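Local coordinates for branched-chain-amino-acid aminotransferase (Pseudomonas aeruginosa, PDB 6NST), which probably catalyses the pyridoxal-phosphate-dependent transfer of amino groups between leucine, isoleucine or valine and 2-oxoglutarate in branched-chain amino acid biosynthesis, at residues A[147-152]-A[192-197]; A[198-203]-A[209-214]; A[220-225]-A[236-241]. The protein carries 1 engineered substitution. All blocks are in the same frame, centred on the assembly; numbering follows the deposited sequence.

Contact 1: residues A[147-152]-A[192-197]; sequences FTRHHV and VAEGSG
The guanidinium of R149 crosses the carboxylate of E194, turning its NE and NH2 side to a single oxygen, OE2. The firmer of the two bonds runs from R149 NE to E194 OE2, 2.9 Å long with an N-H...O angle of 155°; R149 NH2 reaches the same E194 OE2 at 3.3 Å and less directly. OE2 sits close to the guanidinium plane, at its edge, but both nitrogens approach it from above one face of the carboxylate. The two planes stand 83° apart, an orientation in keeping with both nitrogens gripping one oxygen, not one each.

R149 CG is swung away from the backbone N (chi1 -162°), and a turn about the CB-CG bond bends the chain, which then runs extended to the guanidinium. The inner part of the chain passes A193, with R149 CG 4.3 Å from A193 CB. The flat head is bracketed as well: the carbonyl oxygen of G195 stands over its centre, while CD2 of H150 lies off-centre on the opposite face. R149 NH2 adds a weak, oblique bond to S196 O at 3.3 Å.

Further bonds fix both ends of the pair. R149 NH1 is held by N167 OD1 and S168 OG at the start of helix 166-177, and E194 OE1 accepts from the backbone N of L217. All residues that touch are buried, and the R149 side chain lies about 9 Å from that of K160, the probable attachment point of the cofactor, which is not bound to it here. In class-IV aminotransferases the glutamate at this position typically faces the pyridine nitrogen of the cofactor, so the arrangement is consistent with a second-shell arginine positioning that glutamate in the pyridoxal phosphate pocket.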
loop_
_atom_site.group_PDB
_atom_site.type_symbol
_atom_site.label_atom_id
_atom_site.label_comp_id
_atom_site.label_asym_id
_atom_site.label_seq_id
_atom_site.Cartn_x
_atom_site.Cartn_y
_atom_site.Cartn_z
ATOM N N PHE A 147 -8.528 -10.354 -9.112
ATOM C CA PHE A 147 -7.685 -9.348 -9.740
ATOM C C PHE A 147 -8.026 -7.977 -9.169
ATOM O O PHE A 147 -9.198 -7.590 -9.122
ATOM C CB PHE A 147 -7.873 -9.346 -11.259
ATOM C CG PHE A 147 -7.478 -10.631 -11.922
ATOM C CD1 PHE A 147 -6.167 -10.848 -12.314
ATOM C CD2 PHE A 147 -8.417 -11.619 -12.163
ATOM C CE1 PHE A 147 -5.799 -12.029 -12.926
ATOM C CE2 PHE A 147 -8.056 -12.804 -12.774
ATOM C CZ PHE A 147 -6.747 -13.008 -13.158
ATOM N N THR A 148 -7.000 -7.251 -8.738
ATOM C CA THR A 148 -7.203 -5.914 -8.201
ATOM C C THR A 148 -7.506 -4.933 -9.328
ATOM O O THR A 148 -6.898 -4.989 -10.400
ATOM C CB THR A 148 -5.961 -5.471 -7.427
ATOM O OG1 THR A 148 -5.670 -6.434 -6.406
ATOM C CG2 THR A 148 -6.179 -4.116 -6.784
ATOM N N ARG A 149 -8.462 -4.039 -9.085
ATOM C CA ARG A 149 -8.840 -3.050 -10.084
ATOM C C ARG A 149 -7.707 -2.038 -10.284
ATOM O O ARG A 149 -6.757 -1.962 -9.502
ATOM C CB ARG A 149 -10.141 -2.354 -9.674
ATOM C CG ARG A 149 -10.876 -1.627 -10.801
ATOM C CD ARG A 149 -11.049 -2.506 -12.032
ATOM N NE ARG A 149 -11.844 -1.851 -13.069
ATOM C CZ ARG A 149 -12.102 -2.379 -14.262
ATOM N NH1 ARG A 149 -11.623 -3.574 -14.580
ATOM N NH2 ARG A 149 -12.837 -1.711 -15.140
ATOM N N HIS A 150 -7.823 -1.255 -11.357
ATOM C CA HIS A 150 -6.753 -0.359 -11.776
ATOM C C HIS A 150 -6.371 0.624 -10.672
ATOM O O HIS A 150 -7.202 1.049 -9.866
ATOM C CB HIS A 150 -7.169 0.410 -13.030
ATOM C CG HIS A 150 -7.126 -0.406 -14.283
ATOM N ND1 HIS A 150 -5.945 -0.849 -14.841
ATOM C CD2 HIS A 150 -8.115 -0.854 -15.092
ATOM C CE1 HIS A 150 -6.209 -1.539 -15.936
ATOM N NE2 HIS A 150 -7.519 -1.555 -16.112
ATOM N N HIS A 151 -5.091 0.989 -10.658
ATOM C CA HIS A 151 -4.521 1.916 -9.689
ATOM C C HIS A 151 -4.489 3.315 -10.292
ATOM O O HIS A 151 -4.040 3.493 -11.430
ATOM C CB HIS A 151 -3.114 1.459 -9.297
ATOM C CG HIS A 151 -2.486 2.264 -8.203
ATOM N ND1 HIS A 151 -1.933 3.508 -8.416
ATOM C CD2 HIS A 151 -2.292 1.986 -6.892
ATOM C CE1 HIS A 151 -1.442 3.970 -7.280
ATOM N NE2 HIS A 151 -1.646 3.065 -6.340
ATOM N N VAL A 152 -4.951 4.305 -9.522
ATOM C CA VAL A 152 -5.168 5.651 -10.053
ATOM C C VAL A 152 -3.890 6.311 -10.550
ATOM O O VAL A 152 -3.960 7.299 -11.287
ATOM C CB VAL A 152 -5.841 6.548 -8.995
ATOM C CG1 VAL A 152 -7.222 6.022 -8.655
ATOM C CG2 VAL A 152 -4.970 6.645 -7.752
ATOM N N VAL A 192 -14.737 -1.625 -2.560
ATOM C CA VAL A 192 -15.468 -1.917 -3.786
ATOM C C VAL A 192 -15.333 -0.750 -4.753
ATOM O O VAL A 192 -15.530 0.414 -4.382
ATOM C CB VAL A 192 -16.943 -2.213 -3.475
ATOM C CG1 VAL A 192 -17.730 -2.427 -4.761
ATOM C CG2 VAL A 192 -17.057 -3.429 -2.570
ATOM N N ALA A 193 -14.996 -1.055 -6.005
ATOM C CA ALA A 193 -14.866 -0.045 -7.046
ATOM C C ALA A 193 -16.006 -0.115 -8.053
ATOM O O ALA A 193 -16.778 0.840 -8.185
ATOM C CB ALA A 193 -13.513 -0.196 -7.757
ATOM N N GLU A 194 -16.141 -1.231 -8.760
ATOM C CA GLU A 194 -17.105 -1.354 -9.847
ATOM C C GLU A 194 -17.179 -2.820 -10.255
ATOM O O GLU A 194 -16.497 -3.680 -9.687
ATOM C CB GLU A 194 -16.706 -0.469 -11.031
ATOM C CG GLU A 194 -15.246 -0.625 -11.441
ATOM C CD GLU A 194 -14.844 0.315 -12.560
ATOM O OE1 GLU A 194 -15.740 0.922 -13.185
ATOM O OE2 GLU A 194 -13.628 0.448 -12.814
ATOM N N GLY A 195 -18.022 -3.100 -11.243
ATOM C CA GLY A 195 -17.989 -4.368 -11.935
ATOM C C GLY A 195 -16.869 -4.388 -12.957
ATOM O O GLY A 195 -16.041 -3.479 -13.041
ATOM N N SER A 196 -16.847 -5.457 -13.755
ATOM C CA SER A 196 -15.835 -5.558 -14.800
ATOM C C SER A 196 -15.959 -4.424 -15.809
ATOM O O SER A 196 -14.950 -3.969 -16.359
ATOM C CB SER A 196 -15.937 -6.909 -15.506
ATOM O OG SER A 196 -15.001 -7.011 -16.563
ATOM N N GLY A 197 -17.177 -3.953 -16.060
ATOM C CA GLY A 197 -17.389 -2.826 -16.945
ATOM C C GLY A 197 -18.643 -2.048 -16.602
ATOM O O GLY A 197 -19.216 -1.371 -17.460
#

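Contact 2: residues A[198-203]-A[209-214]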
loop_
_atom_site.group_PDB
_atom_site.type_symbol
_atom_site.label_atom_id
_atom_site.label_comp_id
_atom_site.label_asym_id
_atom_site.label_seq_id
_atom_site.Cartn_x
_atom_site.Cartn_y
_atom_site.Cartn_z
ATOM N N GLU A 198 -19.082 -2.145 -15.347
ATOM C CA GLU A 198 -20.282 -1.466 -14.883
ATOM C C GLU A 198 -20.013 -0.832 -13.527
ATOM O O GLU A 198 -19.239 -1.359 -12.725
ATOM C CB GLU A 198 -21.482 -2.422 -14.755
ATOM C CG GLU A 198 -21.702 -3.355 -15.933
ATOM C CD GLU A 198 -20.853 -4.610 -15.851
ATOM O OE1 GLU A 198 -20.176 -4.811 -14.819
ATOM O OE2 GLU A 198 -20.863 -5.395 -16.822
ATOM N N ASN A 199 -20.661 0.301 -13.277
ATOM C CA ASN A 199 -20.679 0.872 -11.939
ATOM C C ASN A 199 -21.687 0.123 -11.076
ATOM O O ASN A 199 -22.704 -0.375 -11.567
ATOM C CB ASN A 199 -21.024 2.362 -11.984
ATOM C CG ASN A 199 -19.887 3.208 -12.530
ATOM O OD1 ASN A 199 -19.830 3.501 -13.725
ATOM N ND2 ASN A 199 -18.974 3.607 -11.652
ATOM N N ILE A 200 -21.396 0.036 -9.781
ATOM C CA ILE A 200 -22.183 -0.772 -8.859
ATOM C C ILE A 200 -22.888 0.140 -7.863
ATOM O O ILE A 200 -22.348 1.174 -7.452
ATOM C CB ILE A 200 -21.309 -1.824 -8.142
ATOM C CG1 ILE A 200 -22.182 -2.810 -7.359
ATOM C CG2 ILE A 200 -20.283 -1.162 -7.236
ATOM C CD1 ILE A 200 -21.446 -4.062 -6.915
ATOM N N PHE A 201 -24.112 -0.236 -7.501
ATOM C CA PHE A 201 -24.911 0.469 -6.513
ATOM C C PHE A 201 -25.454 -0.539 -5.511
ATOM O O PHE A 201 -25.693 -1.699 -5.850
ATOM C CB PHE A 201 -26.090 1.221 -7.153
ATOM C CG PHE A 201 -25.691 2.415 -7.977
ATOM C CD1 PHE A 201 -25.128 2.256 -9.233
ATOM C CD2 PHE A 201 -25.913 3.700 -7.506
ATOM C CE1 PHE A 201 -24.774 3.357 -9.994
ATOM C CE2 PHE A 201 -25.561 4.803 -8.260
ATOM C CZ PHE A 201 -24.992 4.631 -9.506
ATOM N N ILE A 202 -25.641 -0.090 -4.274
ATOM C CA ILE A 202 -26.308 -0.891 -3.256
ATOM C C ILE A 202 -27.338 -0.018 -2.554
ATOM O O ILE A 202 -27.201 1.208 -2.487
ATOM C CB ILE A 202 -25.322 -1.507 -2.233
ATOM C CG1 ILE A 202 -24.641 -0.423 -1.400
ATOM C CG2 ILE A 202 -24.278 -2.367 -2.936
ATOM C CD1 ILE A 202 -23.725 -0.980 -0.328
ATOM N N ILE A 203 -28.386 -0.660 -2.047
ATOM C CA ILE A 203 -29.457 0.008 -1.317
ATOM C C ILE A 203 -29.549 -0.621 0.066
ATOM O O ILE A 203 -29.548 -1.850 0.196
ATOM C CB ILE A 203 -30.807 -0.089 -2.056
ATOM C CG1 ILE A 203 -30.848 0.864 -3.252
ATOM C CG2 ILE A 203 -31.963 0.218 -1.112
ATOM C CD1 ILE A 203 -30.215 0.317 -4.508
ATOM N N TYR A 209 -26.385 3.690 -1.977
ATOM C CA TYR A 209 -24.956 3.870 -1.775
ATOM C C TYR A 209 -24.217 3.418 -3.026
ATOM O O TYR A 209 -24.627 2.460 -3.688
ATOM C CB TYR A 209 -24.455 3.089 -0.555
ATOM C CG TYR A 209 -25.113 3.495 0.744
ATOM C CD1 TYR A 209 -26.282 2.881 1.175
ATOM C CD2 TYR A 209 -24.566 4.494 1.540
ATOM C CE1 TYR A 209 -26.890 3.249 2.360
ATOM C CE2 TYR A 209 -25.165 4.869 2.730
ATOM C CZ TYR A 209 -26.327 4.242 3.134
ATOM O OH TYR A 209 -26.931 4.609 4.315
ATOM N N THR A 210 -23.136 4.116 -3.352
ATOM C CA THR A 210 -22.315 3.773 -4.501
ATOM C C THR A 210 -20.903 4.265 -4.229
ATOM O O THR A 210 -20.725 5.264 -3.522
ATOM C CB THR A 210 -22.867 4.390 -5.799
ATOM O OG1 THR A 210 -22.103 3.932 -6.919
ATOM C CG2 THR A 210 -22.822 5.915 -5.746
ATOM N N PRO A 211 -19.886 3.569 -4.736
ATOM C CA PRO A 211 -18.509 4.033 -4.526
ATOM C C PRO A 211 -18.301 5.415 -5.122
ATOM O O PRO A 211 -18.766 5.714 -6.224
ATOM C CB PRO A 211 -17.662 2.975 -5.244
ATOM C CG PRO A 211 -18.526 1.757 -5.277
ATOM C CD PRO A 211 -19.931 2.264 -5.418
ATOM N N GLU A 212 -17.612 6.266 -4.367
ATOM C CA GLU A 212 -17.282 7.595 -4.857
ATOM C C GLU A 212 -16.369 7.496 -6.074
ATOM O O GLU A 212 -15.615 6.533 -6.235
ATOM C CB GLU A 212 -16.615 8.412 -3.749
ATOM C CG GLU A 212 -16.208 7.575 -2.544
ATOM C CD GLU A 212 -15.489 8.379 -1.479
ATOM O OE1 GLU A 212 -16.009 9.443 -1.081
ATOM O OE2 GLU A 212 -14.402 7.946 -1.043
ATOM N N VAL A 213 -16.454 8.500 -6.946
ATOM C CA VAL A 213 -15.654 8.535 -8.166
ATOM C C VAL A 213 -14.182 8.585 -7.783
ATOM O O VAL A 213 -13.532 9.632 -7.885
ATOM C CB VAL A 213 -16.041 9.728 -9.056
ATOM C CG1 VAL A 213 -15.500 9.538 -10.466
ATOM C CG2 VAL A 213 -17.550 9.905 -9.077
ATOM N N THR A 214 -13.649 7.448 -7.339
ATOM C CA THR A 214 -12.303 7.381 -6.785
ATOM C C THR A 214 -11.366 6.674 -7.754
ATOM O O THR A 214 -10.638 7.322 -8.512
ATOM C CB THR A 214 -12.327 6.659 -5.436
ATOM O OG1 THR A 214 -13.581 6.903 -4.788
ATOM C CG2 THR A 214 -11.218 7.165 -4.545
#
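A chi1 of -175° turns T210 OG1 to the far side of CB from its own nitrogen, and a chi1 of -70° places F201 CG opposite its carbonyl carbon; together these torsions lay the threonine against the face of the phenyl ring. The side chains run alongside each other and point the same way. T210 CB is 4.0 Å from the centroid of the F201 ring and 28° off the ring normal, which qualifies as a CH-pi contact. T210 OG1 is nearer the middle of that face, 3.7 Å above the F201 ring plane. The same hydroxyl oxygen, T210 OG1, lies 2.8 Å from I200 O.

These residues belong to a beta hairpin made by strands 199-204 and 207-210. I202 and Y209 form an antiparallel hydrogen-bonded pair: I202 N gives to Y209 O at 2.8 Å, Y209 N returns a bond to I202 O at 2.7 Å, and both are nearly straight. In the larger mixed sheet the hairpin is flanked by strand 251-256 beside F201 and by strand 235-238 beside T210. The rings of F201 and F253 also meet, with almost parallel planes.

Two residues further along, P211 has no N-H with which to repeat the pairing. Its ring carbon CD approaches I200 O at 3.3 Å, next to the threonine hydroxyl. On the sheet face away from F201, I200 CG2 meets P211 CD at 3.9 Å, the side chains crossing at about a right angle. I202 shares this face: its CG1 packs 3.6 Å from Y209 CB, at the root of the tyrosine, whose ring edge passes the I202 carbonyl oxygen.

Contact 3: residues A[220-225]-A[236-241]; sequences ITRNTI and LVEKRI. With SO4 (sulfate ion), chain G.
R222 reaches from helix 220-231 to E238 on strand 235-238. Its CB and CG pass the CZ end of F201. The next carbon, R222 CD, packs against ND2 of N199. The chain is extended as far as NE; there chi4 of -85° twists the guanidinium across its line, so that the two terminal nitrogens meet different neighbours. NH1 lies against the poorly ordered side chain of V213. NH2 gives a hydrogen bond to the carbonyl oxygen of P211 and forms a salt bridge with OE2 of E238.

The separation of R222 NH2 from E238 OE2 is 2.5 Å, very short, and the precise length is doubtful. The orientation is clearer: OE2 lies at the guanidinium edge near its plane, the N-H...O angle is 151°, and the two flat groups are nearly coplanar, 22° apart. The bridge is single, one nitrogen to one oxygen. E238, extended beyond CG, is exposed, while R222 is buried, so the bridge joins a buried arginine to a surface glutamate.

At the first turn of the helix a sulfate ion, probably from the crystallisation liquor, is bound by I220 N to O1 at 2.9 Å and by T221 N to O4 at 3.0 Å. T221 OG1 also binds O4, and R61 and T257 complete the site. An anion held at a helix N terminus in this way is consistent with the cofactor phosphate position of class-IV aminotransferases. The R222-E238 bridge itself joins the helix to the second strand of a beta-alpha-beta crossover, made of strand 207-210, helix 220-231 and the parallel strand 235-238.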
loop_
_atom_site.group_PDB
_atom_site.type_symbol
_atom_site.label_atom_id
_atom_site.label_comp_id
_atom_site.label_asym_id
_atom_site.label_seq_id
_atom_site.Cartn_x
_atom_site.Cartn_y
_atom_site.Cartn_z
ATOM N N ILE A 220 -21.185 7.228 -17.418
ATOM C CA ILE A 220 -22.279 8.098 -17.834
ATOM C C ILE A 220 -23.614 7.545 -17.351
ATOM O O ILE A 220 -24.490 8.300 -16.919
ATOM C CB ILE A 220 -22.255 8.290 -19.360
ATOM C CG1 ILE A 220 -21.003 9.069 -19.773
ATOM C CG2 ILE A 220 -23.516 9.000 -19.841
ATOM C CD1 ILE A 220 -20.887 9.303 -21.261
ATOM N N THR A 221 -23.785 6.220 -17.402
ATOM C CA THR A 221 -25.007 5.614 -16.882
ATOM C C THR A 221 -25.110 5.807 -15.376
ATOM O O THR A 221 -26.206 6.017 -14.841
ATOM C CB THR A 221 -25.051 4.127 -17.231
ATOM O OG1 THR A 221 -24.777 3.953 -18.626
ATOM C CG2 THR A 221 -26.421 3.543 -16.912
ATOM N N ARG A 222 -23.979 5.729 -14.675
ATOM C CA ARG A 222 -23.962 6.059 -13.256
ATOM C C ARG A 222 -24.407 7.497 -13.025
ATOM O O ARG A 222 -25.162 7.779 -12.089
ATOM C CB ARG A 222 -22.561 5.829 -12.690
ATOM C CG ARG A 222 -22.362 6.320 -11.270
ATOM C CD ARG A 222 -20.887 6.284 -10.893
ATOM N NE ARG A 222 -20.675 6.608 -9.488
ATOM C CZ ARG A 222 -20.563 7.844 -9.015
ATOM N NH1 ARG A 222 -20.643 8.884 -9.838
ATOM N NH2 ARG A 222 -20.371 8.040 -7.718
ATOM N N ASN A 223 -23.964 8.419 -13.884
ATOM C CA ASN A 223 -24.347 9.820 -13.733
ATOM C C ASN A 223 -25.835 10.020 -13.991
ATOM O O ASN A 223 -26.473 10.859 -13.344
ATOM C CB ASN A 223 -23.517 10.697 -14.671
ATOM C CG ASN A 223 -23.854 12.171 -14.539
ATOM O OD1 ASN A 223 -24.803 12.660 -15.152
ATOM N ND2 ASN A 223 -23.072 12.886 -13.738
ATOM N N THR A 224 -26.405 9.266 -14.935
ATOM C CA THR A 224 -27.837 9.371 -15.189
ATOM C C THR A 224 -28.645 8.849 -14.008
ATOM O O THR A 224 -29.703 9.400 -13.682
ATOM C CB THR A 224 -28.214 8.612 -16.462
ATOM O OG1 THR A 224 -27.961 7.214 -16.280
ATOM C CG2 THR A 224 -27.407 9.113 -17.640
ATOM N N ILE A 225 -28.164 7.787 -13.357
ATOM C CA ILE A 225 -28.887 7.237 -12.215
ATOM C C ILE A 225 -28.871 8.221 -11.050
ATOM O O ILE A 225 -29.873 8.376 -10.342
ATOM C CB ILE A 225 -28.312 5.861 -11.823
ATOM C CG1 ILE A 225 -29.128 4.735 -12.463
ATOM C CG2 ILE A 225 -28.304 5.681 -10.313
ATOM C CD1 ILE A 225 -29.136 4.741 -13.972
ATOM N N LEU A 236 -29.053 9.511 -1.914
ATOM C CA LEU A 236 -27.912 8.811 -2.486
ATOM C C LEU A 236 -26.639 9.283 -1.800
ATOM O O LEU A 236 -26.422 10.488 -1.648
ATOM C CB LEU A 236 -27.831 9.041 -3.999
ATOM C CG LEU A 236 -26.982 8.051 -4.800
ATOM C CD1 LEU A 236 -27.632 7.764 -6.144
ATOM C CD2 LEU A 236 -25.566 8.577 -4.989
ATOM N N VAL A 237 -25.803 8.331 -1.390
ATOM C CA VAL A 237 -24.576 8.608 -0.655
ATOM C C VAL A 237 -23.405 7.995 -1.411
ATOM O O VAL A 237 -23.440 6.812 -1.769
ATOM C CB VAL A 237 -24.641 8.055 0.781
ATOM C CG1 VAL A 237 -23.343 8.339 1.525
ATOM C CG2 VAL A 237 -25.833 8.639 1.525
ATOM N N GLU A 238 -22.377 8.801 -1.655
ATOM C CA GLU A 238 -21.119 8.331 -2.223
ATOM C C GLU A 238 -20.111 8.168 -1.092
ATOM O O GLU A 238 -19.817 9.131 -0.376
ATOM C CB GLU A 238 -20.590 9.307 -3.273
ATOM C CG GLU A 238 -21.455 9.417 -4.514
ATOM C CD GLU A 238 -20.977 10.501 -5.457
ATOM O OE1 GLU A 238 -20.680 11.618 -4.982
ATOM O OE2 GLU A 238 -20.890 10.237 -6.674
ATOM N N LYS A 239 -19.589 6.954 -0.932
ATOM C CA LYS A 239 -18.641 6.680 0.138
ATOM C C LYS A 239 -17.888 5.401 -0.193
ATOM O O LYS A 239 -18.188 4.713 -1.172
ATOM C CB LYS A 239 -19.346 6.578 1.496
ATOM C CG LYS A 239 -20.231 5.355 1.667
ATOM C CD LYS A 239 -20.872 5.355 3.050
ATOM C CE LYS A 239 -21.513 4.017 3.374
ATOM N NZ LYS A 239 -20.497 2.936 3.445
ATOM N N ARG A 240 -16.891 5.097 0.633
ATOM C CA ARG A 240 -16.142 3.861 0.468
ATOM C C ARG A 240 -16.984 2.687 0.945
ATOM O O ARG A 240 -17.538 2.713 2.048
ATOM C CB ARG A 240 -14.825 3.924 1.238
ATOM C CG ARG A 240 -13.999 5.160 0.937
ATOM C CD ARG A 240 -12.777 5.230 1.831
ATOM N NE ARG A 240 -11.590 4.684 1.181
ATOM C CZ ARG A 240 -10.416 4.535 1.784
ATOM N NH1 ARG A 240 -10.274 4.886 3.055
ATOM N NH2 ARG A 240 -9.386 4.034 1.117
ATOM N N ILE A 241 -17.085 1.660 0.107
ATOM C CA ILE A 241 -17.927 0.499 0.358
ATOM C C ILE A 241 -17.035 -0.730 0.428
ATOM O O ILE A 241 -16.210 -0.957 -0.466
ATOM C CB ILE A 241 -18.995 0.331 -0.738
ATOM C CG1 ILE A 241 -19.943 1.529 -0.755
ATOM C CG2 ILE A 241 -19.769 -0.966 -0.540
ATOM C CD1 ILE A 241 -20.954 1.482 -1.880
HETATM S S SO4 G . -20.807 3.781 -18.956
HETATM O O1 SO4 G . -20.325 5.135 -19.215
HETATM O O2 SO4 G . -20.907 3.052 -20.212
HETATM O O3 SO4 G . -19.878 3.090 -18.063
HETATM O O4 SO4 G . -22.124 3.851 -18.328
#

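In the fold
From the N terminus, contact 1 comes first and closes a loop of 39 intervening residues that contains K160, helix 166-177 and strand 182-186. Contact 2 then closes a short hairpin with five residues between its segments, and contact 3 spans ten, mostly the remainder of helix 220-231. The three are in series; none nests within or crosses another. They meet in space nonetheless. Contacts 2 and 3 have centres about 5 Å apart and lie on neighbouring strands, 207-210 and 235-238, of one sheet, T210 N probably bonding to V237 O. Contact 1 adjoins contact 2 where V192 packs on I200 and P211, and contact 3 where V192 N probably bonds to I241 O.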